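Local coordinates for tail spike protein gp49 (Pseudomonas phage LKA1, PDB 4RU4) that acts as a lyase on the O-specific polysaccharide of its Pseudomonas host and so probably opens the cell envelope for phage entry, at residues S230-V236 against D253-S259; I273-N277 against A296-D300; D280-C286 against N310-C316; H327-G333 against G347-G353; N334-C338 against Q352-S357. One frame throughout, in Å; residues are numbered along the deposited sequence. Where two conformers were deposited one is given.

Each of the five contacts sets one coil of a pectin-lyase-like parallel beta-helix against the next. From the N terminus, interaction 1 closes a loop of 16 residues and pairs strands 232-234 and 254-257. Interactions 2 and 3 follow and cross: 273-277 meets 296-300 on one face, while 280-286 meets 310-316 on another, the strand 254-257 of interaction 1 being neighbour to 281-284. F275 packs on V311 and M313 across the core and so joins the two faces. Interactions 4 and 5 also cross and share Q352 and G353, carrying the stacking onward through a loop and a corner. R312 and D337 link interactions 3 and 5 by a salt bridge.

Interaction 1: S230-V236 against D253-S259; sequences SPRVDDV and DAKITNS. With EDO (1,2-ethanediol), chain S.
R232 grips D253 end-on with two nitrogens, in the main ionic link of this contact. NH2 reaches OD2 of D253 at 2.8 Å in an almost straight bond (174°), and NH1 of R232 meets the backbone O of D253, also at 2.8 Å. Guanidinium and carboxylate planes stand 87° apart. K255 completes the network, its NZ using the syn lone pair of D253 OD1, while its aliphatic CD lies over the face of the R232 guanidinium. The two cations thus share one carboxylate.

Neutral donors add to this. S230 OG takes the anti lone pair of D253 OD2 at 2.7 Å. At the far end D234 OD1 accepts from both T257 OG1 (2.7 Å) and N258 ND2 (2.6 Å), and V236 N is bonded to S259 OG.

The backbones pair in parallel, as expected for adjacent coils of a right-handed parallel beta-helix of the pectin lyase type, with V233 N on K255 O and T257 N on V233 O. N258, just after the strand, has left-handed backbone angles, which asparagine adopts readily; its OD1 accepts from N285 of the next coil.

V233 and I256 pack side by side on the face away from R232 and K255, CG1 of the valine 3.8 Å from CD1 of the isoleucine, and both touch F248. Separately, P231 CG rests on A254 CB at 3.7 Å.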
# COMPACT_ATOMS: atom_id res chain seq x y z
N SER B 230 14.66 -17.38 10.86
CA SER B 230 15.07 -16.02 10.50
C SER B 230 16.39 -15.88 9.73
O SER B 230 17.23 -15.02 10.06
CB SER B 230 15.07 -15.11 11.73
OG SER B 230 13.76 -15.07 12.30
N PRO B 231 16.55 -16.70 8.68
CA PRO B 231 17.74 -16.42 7.85
C PRO B 231 17.58 -15.09 7.13
O PRO B 231 16.45 -14.64 6.88
CB PRO B 231 17.76 -17.58 6.86
CG PRO B 231 16.29 -17.96 6.69
CD PRO B 231 15.67 -17.72 8.07
N ARG B 232 18.71 -14.48 6.79
CA ARG B 232 18.73 -13.15 6.18
C ARG B 232 19.58 -13.18 4.92
O ARG B 232 20.71 -13.69 4.94
CB ARG B 232 19.32 -12.16 7.18
CG ARG B 232 18.45 -11.94 8.43
CD ARG B 232 17.18 -11.22 8.03
NE ARG B 232 16.24 -10.97 9.12
CZ ARG B 232 15.20 -11.76 9.41
NH1 ARG B 232 15.01 -12.89 8.72
NH2 ARG B 232 14.38 -11.43 10.41
N VAL B 233 19.03 -12.68 3.81
CA VAL B 233 19.81 -12.50 2.57
C VAL B 233 19.60 -11.04 2.16
O VAL B 233 18.45 -10.59 2.04
CB VAL B 233 19.34 -13.44 1.45
CG1 VAL B 233 20.15 -13.20 0.15
CG2 VAL B 233 19.44 -14.91 1.88
N ASP B 234 20.68 -10.28 1.99
CA ASP B 234 20.52 -8.85 1.75
C ASP B 234 21.60 -8.38 0.79
O ASP B 234 22.75 -8.82 0.87
CB ASP B 234 20.63 -8.08 3.07
CG ASP B 234 20.52 -6.57 2.88
OD1 ASP B 234 19.53 -6.11 2.26
OD2 ASP B 234 21.44 -5.85 3.31
N ASP B 235 21.20 -7.53 -0.15
CA ASP B 235 22.16 -6.88 -1.04
C ASP B 235 22.96 -7.93 -1.83
O ASP B 235 24.17 -7.79 -1.99
CB ASP B 235 23.06 -5.97 -0.18
CG ASP B 235 23.98 -5.09 -1.00
OD1 ASP B 235 23.59 -4.70 -2.12
OD2 ASP B 235 25.10 -4.78 -0.51
N VAL B 236 22.31 -8.98 -2.32
CA VAL B 236 23.04 -9.96 -3.12
C VAL B 236 22.66 -9.87 -4.58
O VAL B 236 21.55 -9.44 -4.93
CB VAL B 236 22.92 -11.44 -2.64
CG1 VAL B 236 23.33 -11.58 -1.16
CG2 VAL B 236 21.52 -11.99 -2.91
N ASP B 253 10.31 -17.07 8.86
CA ASP B 253 10.74 -15.66 8.79
C ASP B 253 12.01 -15.48 7.93
O ASP B 253 12.91 -14.71 8.28
CB ASP B 253 10.94 -15.07 10.20
CG ASP B 253 11.39 -13.60 10.18
OD1 ASP B 253 10.84 -12.84 9.37
OD2 ASP B 253 12.31 -13.22 10.95
N ALA B 254 12.09 -16.20 6.81
CA ALA B 254 13.17 -15.96 5.86
C ALA B 254 12.93 -14.60 5.22
O ALA B 254 11.83 -14.33 4.73
CB ALA B 254 13.19 -17.04 4.80
N LYS B 255 13.95 -13.74 5.18
CA LYS B 255 13.80 -12.47 4.48
C LYS B 255 14.92 -12.27 3.46
O LYS B 255 16.10 -12.36 3.81
CB LYS B 255 13.79 -11.30 5.46
CG LYS B 255 12.50 -11.20 6.30
CD LYS B 255 12.45 -9.90 7.11
CE LYS B 255 11.09 -9.73 7.76
NZ LYS B 255 11.18 -9.87 9.22
N ILE B 256 14.55 -12.00 2.21
CA ILE B 256 15.53 -11.56 1.22
C ILE B 256 15.20 -10.13 0.83
O ILE B 256 14.05 -9.83 0.47
CB ILE B 256 15.60 -12.44 -0.01
CG1 ILE B 256 16.58 -11.84 -1.05
CG2 ILE B 256 14.21 -12.64 -0.68
CD1 ILE B 256 17.08 -12.89 -2.06
N THR B 257 16.19 -9.24 0.91
CA THR B 257 15.94 -7.80 0.71
C THR B 257 16.98 -7.18 -0.23
O THR B 257 18.14 -7.62 -0.27
CB THR B 257 16.00 -7.05 2.06
OG1 THR B 257 17.21 -7.42 2.75
CG2 THR B 257 14.78 -7.41 2.94
N ASN B 258 16.58 -6.13 -0.96
CA ASN B 258 17.57 -5.32 -1.71
C ASN B 258 18.48 -6.13 -2.67
O ASN B 258 19.66 -5.79 -2.88
CB ASN B 258 18.42 -4.54 -0.71
CG ASN B 258 17.57 -3.91 0.41
OD1 ASN B 258 16.56 -3.26 0.12
ND2 ASN B 258 17.95 -4.14 1.68
N SER B 259 17.92 -7.18 -3.27
CA SER B 259 18.73 -8.12 -4.05
C SER B 259 18.30 -8.18 -5.51
O SER B 259 17.15 -7.89 -5.83
CB SER B 259 18.68 -9.52 -3.40
OG SER B 259 19.18 -9.41 -2.07
C1 EDO S . 21.56 -6.07 -5.64
O1 EDO S . 20.69 -4.98 -5.33
C2 EDO S . 22.97 -5.55 -5.83
O2 EDO S . 23.25 -4.67 -4.75
O HOH W 1 13.22 -8.30 10.46
O HOH W 2 21.35 -3.30 -2.73

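Interaction 2: I273-N277 against A296-D300; sequences IIFGN and ATGGD. With EDO (1,2-ethanediol), chain U.
N277 and D300 hold the end of this contact: the amide oxygen OD1 of N277 accepts from the backbone N of D300 at 3.0 Å, the donor tilted only 15° from the carbonyl plane. With CG anti to the carbonyl carbon (chi1 -51°), the asparagine folds back over G299, whose CA is 3.1 Å from OD1. Its ND2 is held by V306 O, and a water links the same nitrogen to D300 O. D300 spends its own carboxylate elsewhere, on a salt bridge to R250.

Four backbone bonds run inward from there. N277 N donates to G298 O at 2.9 Å, G298 N to F275 O and F275 N to A296 O, and A296 N closes the series on I273 O.

Packing is modest and differs by face. F275 and T297 share the side that meets M313, with F275 CB 4.2 Å from T297 CG2, and the edge of the phenyl ring is turned toward A296 O. On the other side I274 CD1 lies 4.1 Å from A296 CB. G299 suits its place because a CB there would be jammed against the preceding carbonyl O and would also clash with N277 OD1.

The cohesion of these two coils of the beta-helix therefore rests chiefly on main-chain bonds, with one asparagine amide continuing the hydrogen bonding after the regular strand pairing stops.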
# COMPACT_ATOMS: atom_id res chain seq x y z
N ILE B 273 13.22 -16.49 -7.04
CA ILE B 273 13.22 -16.77 -5.60
C ILE B 273 12.02 -17.66 -5.30
O ILE B 273 10.89 -17.35 -5.72
CB ILE B 273 13.03 -15.47 -4.78
CG1 ILE B 273 14.08 -14.44 -5.15
CG2 ILE B 273 13.10 -15.74 -3.27
CD1 ILE B 273 13.70 -12.95 -4.76
N ILE B 274 12.24 -18.77 -4.61
CA ILE B 274 11.13 -19.63 -4.23
C ILE B 274 11.12 -19.89 -2.73
O ILE B 274 12.17 -20.18 -2.10
CB ILE B 274 11.07 -20.96 -5.04
CG1 ILE B 274 9.96 -21.86 -4.45
CG2 ILE B 274 12.44 -21.68 -5.04
CD1 ILE B 274 9.38 -22.83 -5.39
N PHE B 275 9.93 -19.76 -2.16
CA PHE B 275 9.70 -20.06 -0.74
C PHE B 275 8.95 -21.37 -0.70
O PHE B 275 7.76 -21.40 -1.03
CB PHE B 275 8.88 -18.95 -0.06
CG PHE B 275 9.61 -17.61 0.07
CD1 PHE B 275 9.63 -16.71 -0.98
CD2 PHE B 275 10.24 -17.26 1.25
CE1 PHE B 275 10.30 -15.48 -0.86
CE2 PHE B 275 10.90 -16.03 1.37
CZ PHE B 275 10.93 -15.15 0.29
N GLY B 276 9.63 -22.46 -0.33
CA GLY B 276 9.01 -23.77 -0.27
C GLY B 276 8.71 -24.09 1.18
O GLY B 276 9.62 -24.07 2.03
N ASN B 277 7.44 -24.35 1.49
CA ASN B 277 7.07 -24.76 2.85
C ASN B 277 7.57 -23.77 3.92
O ASN B 277 8.13 -24.17 4.94
CB ASN B 277 7.60 -26.18 3.11
CG ASN B 277 7.20 -27.17 2.00
OD1 ASN B 277 8.06 -27.78 1.36
ND2 ASN B 277 5.87 -27.35 1.78
N ALA B 296 8.12 -17.43 -6.51
CA ALA B 296 7.16 -18.51 -6.40
C ALA B 296 7.07 -18.97 -4.97
O ALA B 296 7.93 -18.63 -4.15
CB ALA B 296 7.57 -19.67 -7.28
N THR B 297 6.02 -19.72 -4.65
CA THR B 297 5.98 -20.44 -3.40
C THR B 297 5.54 -21.87 -3.72
O THR B 297 4.89 -22.11 -4.74
CB THR B 297 4.99 -19.78 -2.37
OG1 THR B 297 3.64 -19.89 -2.86
CG2 THR B 297 5.33 -18.29 -2.18
N GLY B 298 5.88 -22.83 -2.87
CA GLY B 298 5.45 -24.19 -3.13
C GLY B 298 6.07 -25.05 -2.07
O GLY B 298 5.79 -24.86 -0.89
N GLY B 299 6.95 -25.96 -2.48
CA GLY B 299 7.65 -26.81 -1.54
C GLY B 299 7.99 -28.17 -2.14
O GLY B 299 7.97 -28.35 -3.37
N ASP B 300 8.33 -29.13 -1.29
CA ASP B 300 8.69 -30.46 -1.78
C ASP B 300 7.84 -31.47 -1.04
O ASP B 300 6.81 -31.11 -0.49
CB ASP B 300 10.18 -30.75 -1.58
CG ASP B 300 10.65 -30.49 -0.15
OD1 ASP B 300 9.86 -30.70 0.80
OD2 ASP B 300 11.82 -30.06 0.02
C1 EDO U . 5.50 -26.94 -5.32
O1 EDO U . 4.92 -28.16 -5.79
C2 EDO U . 6.87 -26.78 -5.96
O2 EDO U . 7.42 -25.51 -5.65
O HOH W 3 4.94 -29.21 -0.23

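Interaction 3: D280-C286 against N310-C316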
# COMPACT_ATOMS: atom_id res chain seq x y z
N ASP B 280 6.02 -16.95 7.52
CA ASP B 280 6.54 -15.62 7.84
C ASP B 280 7.62 -15.17 6.83
O ASP B 280 8.04 -15.94 5.98
CB ASP B 280 7.07 -15.49 9.29
CG ASP B 280 6.04 -14.93 10.26
OD1 ASP B 280 4.88 -15.38 10.22
OD2 ASP B 280 6.39 -14.03 11.07
N GLY B 281 8.05 -13.92 6.94
CA GLY B 281 9.10 -13.43 6.07
C GLY B 281 8.61 -13.06 4.68
O GLY B 281 7.44 -12.73 4.49
N GLY B 282 9.54 -13.09 3.72
CA GLY B 282 9.21 -12.74 2.35
C GLY B 282 10.33 -11.98 1.66
O GLY B 282 11.47 -12.05 2.08
N ALA B 283 9.98 -11.27 0.58
CA ALA B 283 10.97 -10.59 -0.27
C ALA B 283 10.62 -9.11 -0.34
O ALA B 283 9.46 -8.75 -0.46
CB ALA B 283 10.95 -11.18 -1.68
N ASP B 284 11.64 -8.25 -0.31
CA ASP B 284 11.39 -6.84 -0.21
C ASP B 284 12.45 -6.10 -1.02
O ASP B 284 13.67 -6.33 -0.85
CB ASP B 284 11.44 -6.37 1.25
CG ASP B 284 10.80 -5.00 1.44
OD1 ASP B 284 11.06 -4.09 0.65
OD2 ASP B 284 10.00 -4.83 2.39
N ASN B 285 11.95 -5.21 -1.87
CA ASN B 285 12.82 -4.33 -2.65
C ASN B 285 13.79 -5.12 -3.53
O ASN B 285 14.97 -4.77 -3.62
CB ASN B 285 13.61 -3.41 -1.74
CG ASN B 285 14.11 -2.19 -2.48
OD1 ASN B 285 13.50 -1.76 -3.46
ND2 ASN B 285 15.24 -1.65 -2.04
N CYS B 286 13.30 -6.19 -4.17
CA CYS B 286 14.13 -6.99 -5.06
C CYS B 286 13.76 -6.81 -6.52
O CYS B 286 12.57 -6.63 -6.85
CB CYS B 286 13.99 -8.48 -4.72
SG CYS B 286 14.69 -8.93 -3.10
N ASN B 310 1.72 -16.51 5.50
CA ASN B 310 2.20 -15.17 5.91
C ASN B 310 3.53 -14.84 5.27
O ASN B 310 4.40 -14.25 5.88
CB ASN B 310 2.28 -14.99 7.45
CG ASN B 310 2.47 -13.51 7.86
OD1 ASN B 310 1.92 -12.60 7.23
ND2 ASN B 310 3.32 -13.27 8.86
N VAL B 311 3.67 -15.22 4.00
CA VAL B 311 4.84 -14.82 3.23
C VAL B 311 4.42 -13.67 2.33
O VAL B 311 3.42 -13.75 1.61
CB VAL B 311 5.49 -16.00 2.45
CG1 VAL B 311 6.75 -15.53 1.72
CG2 VAL B 311 5.82 -17.19 3.40
N ARG B 312 5.16 -12.56 2.43
CA ARG B 312 4.74 -11.31 1.83
C ARG B 312 5.79 -10.81 0.85
O ARG B 312 6.94 -10.61 1.23
CB ARG B 312 4.50 -10.28 2.95
CG ARG B 312 3.63 -10.82 4.07
CD ARG B 312 2.17 -10.97 3.59
NE ARG B 312 1.33 -11.48 4.67
CZ ARG B 312 0.01 -11.66 4.56
NH1 ARG B 312 -0.62 -11.38 3.42
NH2 ARG B 312 -0.69 -12.11 5.60
N MET B 313 5.41 -10.60 -0.42
CA MET B 313 6.33 -10.05 -1.40
C MET B 313 5.98 -8.57 -1.57
O MET B 313 4.85 -8.24 -1.94
CB MET B 313 6.18 -10.77 -2.75
CG MET B 313 5.97 -12.28 -2.67
SD MET B 313 7.19 -13.14 -1.65
CE MET B 313 6.55 -14.80 -1.84
N ARG B 314 6.95 -7.69 -1.35
CA ARG B 314 6.65 -6.26 -1.32
C ARG B 314 7.69 -5.46 -2.07
O ARG B 314 8.88 -5.77 -1.97
CB ARG B 314 6.63 -5.77 0.13
CG ARG B 314 5.51 -6.42 0.96
CD ARG B 314 5.37 -5.79 2.34
NE ARG B 314 4.15 -6.25 3.00
CZ ARG B 314 4.13 -6.92 4.15
NH1 ARG B 314 5.25 -7.20 4.78
NH2 ARG B 314 2.96 -7.29 4.66
N ASN B 315 7.24 -4.44 -2.78
CA ASN B 315 8.17 -3.44 -3.35
C ASN B 315 9.19 -4.04 -4.34
O ASN B 315 10.34 -3.58 -4.40
CB ASN B 315 8.89 -2.68 -2.22
CG ASN B 315 7.92 -2.16 -1.12
OD1 ASN B 315 6.81 -1.75 -1.41
ND2 ASN B 315 8.36 -2.19 0.13
N CYS B 316 8.77 -5.05 -5.10
CA CYS B 316 9.63 -5.70 -6.10
C CYS B 316 9.22 -5.40 -7.53
O CYS B 316 8.06 -5.06 -7.79
CB CYS B 316 9.61 -7.22 -5.93
SG CYS B 316 10.24 -7.83 -4.33
O HOH W 4 5.70 -11.92 6.64
O HOH W 5 8.36 -6.72 3.61
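G282, A283 and D284 pair in parallel with R312, M313 and R314, the short strand axes 4.7 Å apart and 13° from parallel. At one end N310 ND2 donates to D280 OD1 at 3.0 Å, coming from above the carboxylate plane although it keeps D280 within its own amide plane. R319 of the second subunit makes a salt bridge to that same OD1. The other amide atom, N310 OD1, is gripped side-on by R312: NE at 2.9 Å and NH2 at 3.1 Å approach from opposite faces of the amide. T344 of the second subunit adds a further bond to it, and R312 NH2 also pairs with D337, so asparagine, with a donor and an acceptor side by side, suits the junction.

These strands belong to consecutive coils of a parallel beta-helix, with polar side chains on the face of D284 and R314, and A283 and M313 directed to the core. M313, bent at chi2 (-52°), puts SD 4.2 Å from A283 CB. V311 CG1 meets CA of G282 at 3.8 Å; a CB on G282 would clash with R312 O, and the backbone angles there already demand glycine.

At the other end D284 and N315 point the same way, joined by a weak bond of 3.3 Å from ND2 to OD1. N285 ND2 donates to N258 OD1 of the preceding coil. C316 SG accepts from C286 N at 3.5 Å and packs against C286 CB.

Interaction 4: H327-G333 against G347-G353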
# COMPACT_ATOMS: atom_id res chain seq x y z
N HIS B 327 2.42 -17.52 -15.66
CA HIS B 327 2.40 -16.31 -14.88
C HIS B 327 3.77 -16.05 -14.27
O HIS B 327 4.49 -16.99 -13.87
CB HIS B 327 1.36 -16.45 -13.76
CG HIS B 327 1.54 -17.68 -12.92
ND1 HIS B 327 0.95 -18.88 -13.23
CD2 HIS B 327 2.26 -17.89 -11.80
CE1 HIS B 327 1.29 -19.79 -12.33
NE2 HIS B 327 2.08 -19.21 -11.44
N CYS B 328 4.11 -14.77 -14.18
CA CYS B 328 5.39 -14.34 -13.63
C CYS B 328 5.40 -14.38 -12.09
O CYS B 328 6.37 -14.84 -11.48
CB CYS B 328 5.69 -12.92 -14.10
SG CYS B 328 7.19 -12.19 -13.34
N ALA B 329 4.34 -13.88 -11.46
CA ALA B 329 4.24 -13.89 -9.99
C ALA B 329 3.48 -15.12 -9.55
O ALA B 329 2.33 -15.29 -9.93
CB ALA B 329 3.54 -12.65 -9.49
N ASP B 330 4.13 -16.00 -8.77
CA ASP B 330 3.52 -17.30 -8.48
C ASP B 330 3.20 -17.53 -6.99
O ASP B 330 3.91 -17.05 -6.11
CB ASP B 330 4.42 -18.45 -9.02
CG ASP B 330 3.94 -19.81 -8.58
OD1 ASP B 330 3.08 -20.40 -9.29
OD2 ASP B 330 4.38 -20.28 -7.49
N PHE B 331 2.09 -18.21 -6.73
CA PHE B 331 1.88 -18.98 -5.51
C PHE B 331 1.39 -20.35 -5.99
O PHE B 331 0.55 -20.41 -6.90
CB PHE B 331 0.74 -18.40 -4.66
CG PHE B 331 1.03 -17.06 -4.06
CD1 PHE B 331 2.00 -16.92 -3.07
CD2 PHE B 331 0.28 -15.94 -4.43
CE1 PHE B 331 2.26 -15.69 -2.50
CE2 PHE B 331 0.54 -14.70 -3.85
CZ PHE B 331 1.52 -14.58 -2.86
N HIS B 332 1.87 -21.44 -5.39
CA HIS B 332 1.24 -22.76 -5.63
C HIS B 332 0.03 -23.01 -4.70
O HIS B 332 -0.23 -22.24 -3.76
CB HIS B 332 2.27 -23.89 -5.47
CG HIS B 332 3.12 -24.10 -6.68
ND1 HIS B 332 3.77 -23.06 -7.31
CD2 HIS B 332 3.44 -25.22 -7.36
CE1 HIS B 332 4.44 -23.53 -8.35
NE2 HIS B 332 4.27 -24.84 -8.39
N GLY B 333 -0.73 -24.06 -4.98
CA GLY B 333 -1.94 -24.32 -4.22
C GLY B 333 -1.80 -24.67 -2.75
O GLY B 333 -2.81 -24.91 -2.07
N GLY B 347 4.09 -9.81 -16.91
CA GLY B 347 3.92 -11.19 -17.36
C GLY B 347 2.93 -11.98 -16.50
O GLY B 347 2.94 -13.21 -16.52
N GLY B 348 2.08 -11.28 -15.76
CA GLY B 348 0.94 -11.95 -15.15
C GLY B 348 1.14 -12.49 -13.74
O GLY B 348 2.27 -12.62 -13.25
N ALA B 349 0.02 -12.82 -13.10
CA ALA B 349 0.05 -13.27 -11.72
C ALA B 349 -1.01 -14.36 -11.49
O ALA B 349 -1.81 -14.66 -12.39
CB ALA B 349 -0.16 -12.08 -10.78
N THR B 350 -1.04 -14.95 -10.29
CA THR B 350 -1.93 -16.08 -10.09
C THR B 350 -2.59 -16.12 -8.71
O THR B 350 -2.00 -15.70 -7.71
CB THR B 350 -1.20 -17.45 -10.32
OG1 THR B 350 -2.15 -18.53 -10.29
CG2 THR B 350 -0.20 -17.69 -9.21
N TRP B 351 -3.81 -16.64 -8.68
CA TRP B 351 -4.51 -16.96 -7.44
C TRP B 351 -4.51 -18.48 -7.33
O TRP B 351 -5.06 -19.15 -8.21
CB TRP B 351 -5.97 -16.53 -7.60
CG TRP B 351 -6.32 -15.10 -7.30
CD1 TRP B 351 -5.71 -14.23 -6.42
CD2 TRP B 351 -7.42 -14.39 -7.88
NE1 TRP B 351 -6.39 -13.02 -6.41
CE2 TRP B 351 -7.46 -13.11 -7.27
CE3 TRP B 351 -8.40 -14.74 -8.81
CZ2 TRP B 351 -8.42 -12.17 -7.59
CZ3 TRP B 351 -9.37 -13.80 -9.13
CH2 TRP B 351 -9.37 -12.52 -8.52
N GLN B 352 -3.95 -19.02 -6.26
CA GLN B 352 -3.96 -20.45 -5.98
C GLN B 352 -4.01 -20.61 -4.46
O GLN B 352 -3.57 -19.71 -3.73
CB GLN B 352 -2.68 -21.12 -6.52
CG GLN B 352 -2.41 -20.83 -7.98
CD GLN B 352 -1.35 -21.72 -8.60
OE1 GLN B 352 -1.12 -22.84 -8.15
NE2 GLN B 352 -0.72 -21.23 -9.69
N GLY B 353 -4.48 -21.74 -3.96
CA GLY B 353 -4.44 -22.00 -2.53
C GLY B 353 -5.62 -21.40 -1.80
O GLY B 353 -6.76 -21.72 -2.12
O HOH W 6 2.01 -22.73 -10.26
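H327 meets T350 because its CG lies between the backbone N and the carbonyl carbon (chi1 53°), which swings the imidazole over the threonine side chain. T350 CB, pointing toward the loop, sits 3.7 Å from the centroid of the H327 ring, almost on its normal, in a CH-pi contact. The threonine torsion (chi1 -172°) sends OG1 toward Q352 and sets CG2 3.5 Å from H327 NE2. The ring also stacks on H293. In its own plane, H327 NE2 donates to the anti lone pair of D330 OD1 at 2.7 Å, nearly straight (178°). D330 OD2 takes ND1 of H332 at 2.9 Å.

Loop 327-333 lies here against strand 349-352 of the next coil of the pectin-lyase-like beta-helix, and a water bonds both D330 OD1 and Q352 NE2. That nitrogen also reaches T350 OG1 at 3.1 Å within its amide plane, while OG1 is bonded to I373 O on the following coil.

A329 N donates to G348 O at 3.0 Å, and C328 N makes weaker bonds to the carbonyls of G347 and G348. The backbone angles of both glycines would drive a CB into the preceding carbonyl O; at G347 it would also press on C328 CB.

Interaction 5: N334-C338 against Q352-S357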
# COMPACT_ATOMS: atom_id res chain seq x y z
N ASN B 334 -0.57 -24.76 -2.24
CA ASN B 334 -0.43 -24.92 -0.80
C ASN B 334 -0.12 -23.61 -0.06
O ASN B 334 0.50 -23.63 1.00
CB ASN B 334 0.61 -25.99 -0.45
CG ASN B 334 2.04 -25.55 -0.77
OD1 ASN B 334 2.26 -24.78 -1.70
ND2 ASN B 334 3.01 -26.03 0.01
N ALA B 335 -0.54 -22.47 -0.63
CA ALA B 335 -0.32 -21.17 -0.02
C ALA B 335 -1.58 -20.78 0.73
O ALA B 335 -2.67 -21.03 0.25
CB ALA B 335 0.02 -20.10 -1.09
N GLU B 336 -1.43 -20.17 1.91
CA GLU B 336 -2.58 -19.56 2.60
C GLU B 336 -2.18 -18.24 3.22
O GLU B 336 -1.15 -18.19 3.91
CB GLU B 336 -3.15 -20.48 3.68
CG GLU B 336 -4.12 -19.78 4.62
CD GLU B 336 -4.86 -20.73 5.57
OE1 GLU B 336 -4.38 -21.84 5.84
OE2 GLU B 336 -5.94 -20.34 6.05
N ASP B 337 -2.95 -17.17 3.00
CA ASP B 337 -2.70 -15.92 3.71
C ASP B 337 -1.35 -15.38 3.26
O ASP B 337 -0.47 -15.09 4.07
CB ASP B 337 -2.72 -16.12 5.25
CG ASP B 337 -2.69 -14.80 6.02
OD1 ASP B 337 -3.07 -13.76 5.44
OD2 ASP B 337 -2.29 -14.81 7.20
N CYS B 338 -1.17 -15.27 1.96
CA CYS B 338 0.06 -14.67 1.42
C CYS B 338 -0.33 -13.57 0.45
O CYS B 338 -1.46 -13.52 -0.02
CB CYS B 338 0.86 -15.73 0.67
SG CYS B 338 1.58 -17.02 1.69
N GLN B 352 -3.95 -19.02 -6.26
CA GLN B 352 -3.96 -20.45 -5.98
C GLN B 352 -4.01 -20.61 -4.46
O GLN B 352 -3.57 -19.71 -3.73
CB GLN B 352 -2.68 -21.12 -6.52
CG GLN B 352 -2.41 -20.83 -7.98
CD GLN B 352 -1.35 -21.72 -8.60
OE1 GLN B 352 -1.12 -22.84 -8.15
NE2 GLN B 352 -0.72 -21.23 -9.69
N GLY B 353 -4.48 -21.74 -3.96
CA GLY B 353 -4.44 -22.00 -2.53
C GLY B 353 -5.62 -21.40 -1.80
O GLY B 353 -6.76 -21.72 -2.12
N LYS B 354 -5.37 -20.51 -0.85
CA LYS B 354 -6.45 -19.96 0.00
C LYS B 354 -6.06 -18.62 0.56
O LYS B 354 -4.95 -18.48 1.05
CB LYS B 354 -6.73 -20.91 1.18
CG LYS B 354 -7.72 -20.33 2.25
CD LYS B 354 -8.14 -21.41 3.29
CE LYS B 354 -8.92 -20.82 4.47
NZ LYS B 354 -9.23 -21.92 5.48
N ASP B 355 -6.97 -17.64 0.51
CA ASP B 355 -6.73 -16.32 1.11
C ASP B 355 -5.47 -15.65 0.54
O ASP B 355 -4.47 -15.46 1.25
CB ASP B 355 -6.68 -16.41 2.65
CG ASP B 355 -8.02 -16.83 3.25
OD1 ASP B 355 -9.04 -16.79 2.53
OD2 ASP B 355 -8.04 -17.23 4.43
N ILE B 356 -5.54 -15.30 -0.74
CA ILE B 356 -4.41 -14.68 -1.44
C ILE B 356 -4.80 -13.29 -1.96
O ILE B 356 -5.90 -13.10 -2.47
CB ILE B 356 -4.05 -15.53 -2.65
CG1 ILE B 356 -3.68 -16.96 -2.21
CG2 ILE B 356 -2.97 -14.85 -3.51
CD1 ILE B 356 -2.57 -17.08 -1.18
N SER B 357 -3.91 -12.30 -1.83
CA SER B 357 -4.25 -10.95 -2.28
C SER B 357 -3.11 -10.35 -3.10
O SER B 357 -1.93 -10.67 -2.84
CB SER B 357 -4.57 -10.04 -1.09
OG SER B 357 -5.38 -10.71 -0.13
O HOH W 7 -6.01 -17.42 6.11
O HOH W 8 -6.48 -23.41 6.95
O HOH W 9 -4.02 -12.46 1.40
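E336 and K354 extend side by side from neighbouring coils of the parallel beta-helix, at a corner between two faces. Their ionic link is long, OE2 of E336 lying 3.7 Å from NZ of K354. It is not the main bond of either: E336 OE1 also forms a salt bridge to R309, and K354 NZ a hydrogen bond to Q418. A water donates to both E336 OE2 and D355 OD2 and thereby probably eases the closeness of two acids. D355 also forms a salt bridge to R430 of the second subunit.

The main chains bond in parallel register. K354 N donates to A335 O at 3.0 Å, D337 N to K354 O at 3.1 Å and S357 N to C338 O at 3.3 Å. D337 and D355 take left-handed backbone angles. A CB on G353 would clash with A335 O, and its backbone angles alone require glycine.

Apolar packing centres on I356 CD1, 4.0 Å from A335 CB and 4.1 Å from C338 CB; two bent torsions (chi1 -59°, chi2 -55°) turn this methyl over the other segment. F331 packs on both I356 and C338.

A further water donates to C338 O at 3.1 Å and to D355 O at 3.0 Å.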